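Local structure of peptide chain release factor subunit 1 (Aeropyrum pernix, 3AGK) at residues Ala315-Leu320 / Ala363-Phe368. The protein probably directs the termination of nascent peptide synthesis on the ribosome in response to the stop codons UAA, UAG and UGA. Sequence-based numbering, arbitrary orientation.
Sequences AVKTLL and AGILRF
A classic beta bulge interrupts the antiparallel pairing of the two central strands in the C-terminal domain of this eRF1-family factor: K317 and T318 together face I365. The carbonyl oxygen of I365 accepts two backbone bonds, from K317 N at 2.8 Å and, straighter at hydrogen (167°), from T318 N at 3.2 Å. Toward A363 the pairing is regular, with I365 N bonded to T318 O and reciprocal bonds between L320 and A363; past the bulge, R367 N reaches A315 O at 2.8 Å.

T318 and I365 run side by side on one face, and the threonine hydroxyl OG1, set between its backbone N and carbonyl carbon (chi1 75°), lies 3.4 Å from I365 CD1. The extended K317 chain crosses this isoleucine, its CE 3.7 Å from I365 CG2, on the way to a salt bridge with E288. The side chains of V316 and L366 diverge, yet the end of the leucine returns to bring CD2 within 3.9 Å of V316 CG2, while V316 CG1 comes within 4.0 Å of G364 CA. With its chain bent at chi3 (68°), R367 brings one face of its guanidinium near V316 O, which sits off-centre toward the rim, and the group is tied to the carbonyls of G314 and G339.

Strands 300-302 and 341-345 flank the pair; helix 304-312 packs on V316, L319 and L366, whereas helix 277-294 meets L320, A363 and I365 on the opposite face.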
loop_
_atom_site.group_PDB
_atom_site.type_symbol
_atom_site.label_atom_id
_atom_site.label_comp_id
_atom_site.label_asym_id
_atom_site.label_seq_id
_atom_site.Cartn_x
_atom_site.Cartn_y
_atom_site.Cartn_z
ATOM N N ALA A 315 20.837 15.105 -21.353
ATOM C CA ALA A 315 21.129 16.179 -20.398
ATOM C C ALA A 315 20.465 16.016 -19.012
ATOM O O ALA A 315 20.823 16.720 -18.056
ATOM C CB ALA A 315 20.732 17.508 -21.004
ATOM N N VAL A 316 19.517 15.092 -18.892
ATOM C CA VAL A 316 18.770 14.952 -17.633
ATOM C C VAL A 316 19.332 13.863 -16.710
ATOM O O VAL A 316 19.367 12.695 -17.078
ATOM C CB VAL A 316 17.273 14.640 -17.895
ATOM C CG1 VAL A 316 16.468 14.665 -16.568
ATOM C CG2 VAL A 316 16.699 15.608 -18.904
ATOM N N LYS A 317 19.755 14.222 -15.506
ATOM C CA LYS A 317 20.179 13.169 -14.574
ATOM C C LYS A 317 19.010 12.501 -13.851
ATOM O O LYS A 317 18.993 11.283 -13.680
ATOM C CB LYS A 317 21.258 13.632 -13.585
ATOM C CG LYS A 317 20.791 14.518 -12.475
ATOM C CD LYS A 317 21.874 14.614 -11.411
ATOM C CE LYS A 317 21.366 15.340 -10.178
ATOM N NZ LYS A 317 22.165 15.019 -8.958
ATOM N N THR A 318 18.018 13.287 -13.442
ATOM C CA THR A 318 16.827 12.689 -12.841
ATOM C C THR A 318 15.544 13.331 -13.340
ATOM O O THR A 318 15.401 14.562 -13.357
ATOM C CB THR A 318 16.850 12.700 -11.277
ATOM O OG1 THR A 318 16.580 14.018 -10.799
ATOM C CG2 THR A 318 18.190 12.241 -10.736
ATOM N N LEU A 319 14.614 12.474 -13.746
ATOM C CA LEU A 319 13.277 12.890 -14.156
ATOM C C LEU A 319 12.299 12.692 -13.000
ATOM O O LEU A 319 12.141 11.580 -12.503
ATOM C CB LEU A 319 12.823 12.043 -15.344
ATOM C CG LEU A 319 11.552 12.433 -16.092
ATOM C CD1 LEU A 319 11.630 13.881 -16.523
ATOM C CD2 LEU A 319 11.339 11.536 -17.302
ATOM N N LEU A 320 11.650 13.769 -12.571
ATOM C CA LEU A 320 10.651 13.694 -11.506
ATOM C C LEU A 320 9.278 13.695 -12.138
ATOM O O LEU A 320 8.926 14.644 -12.850
ATOM C CB LEU A 320 10.765 14.890 -10.570
ATOM C CG LEU A 320 12.008 14.993 -9.698
ATOM C CD1 LEU A 320 12.507 16.414 -9.656
ATOM C CD2 LEU A 320 11.667 14.515 -8.316
ATOM N N ALA A 363 9.189 17.411 -14.260
ATOM C CA ALA A 363 10.379 18.249 -14.296
ATOM C C ALA A 363 11.634 17.398 -14.236
ATOM O O ALA A 363 11.576 16.241 -13.821
ATOM C CB ALA A 363 10.367 19.276 -13.165
ATOM N N GLY A 364 12.759 17.966 -14.670
ATOM C CA GLY A 364 14.018 17.252 -14.644
ATOM C C GLY A 364 15.095 18.028 -13.920
ATOM O O GLY A 364 15.124 19.255 -13.954
ATOM N N ILE A 365 15.968 17.311 -13.233
ATOM C CA ILE A 365 17.215 17.905 -12.790
ATOM C C ILE A 365 18.284 17.563 -13.849
ATOM O O ILE A 365 18.455 16.405 -14.222
ATOM C CB ILE A 365 17.638 17.383 -11.421
ATOM C CG1 ILE A 365 16.542 17.656 -10.381
ATOM C CG2 ILE A 365 19.002 17.998 -11.007
ATOM C CD1 ILE A 365 16.742 16.890 -9.064
ATOM N N LEU A 366 18.973 18.585 -14.343
ATOM C CA LEU A 366 19.971 18.411 -15.396
ATOM C C LEU A 366 21.352 18.037 -14.851
ATOM O O LEU A 366 21.707 18.389 -13.732
ATOM C CB LEU A 366 20.078 19.690 -16.224
ATOM C CG LEU A 366 18.804 20.147 -16.938
ATOM C CD1 LEU A 366 19.073 21.393 -17.763
ATOM C CD2 LEU A 366 18.236 19.040 -17.820
ATOM N N ARG A 367 22.132 17.315 -15.639
ATOM C CA ARG A 367 23.526 17.101 -15.272
ATOM C C ARG A 367 24.382 18.210 -15.876
ATOM O O ARG A 367 25.513 18.448 -15.445
ATOM C CB ARG A 367 24.012 15.718 -15.695
ATOM C CG ARG A 367 23.613 15.339 -17.087
ATOM C CD ARG A 367 24.241 14.030 -17.476
ATOM N NE ARG A 367 23.721 12.886 -16.740
ATOM C CZ ARG A 367 23.012 11.911 -17.297
ATOM N NH1 ARG A 367 22.736 11.944 -18.601
ATOM N NH2 ARG A 367 22.595 10.892 -16.558
ATOM N N PHE A 368 23.830 18.877 -16.883
ATOM C CA PHE A 368 24.348 20.160 -17.336
ATOM C C PHE A 368 23.257 20.938 -18.043
ATOM O O PHE A 368 23.037 22.102 -17.723
ATOM C CB PHE A 368 25.612 20.028 -18.217
ATOM C CG PHE A 368 25.822 18.654 -18.801
ATOM C CD1 PHE A 368 26.886 17.863 -18.390
ATOM C CD2 PHE A 368 24.960 18.155 -19.754
ATOM C CE1 PHE A 368 27.073 16.593 -18.925
ATOM C CE2 PHE A 368 25.142 16.891 -20.286
ATOM C CZ PHE A 368 26.196 16.113 -19.876
#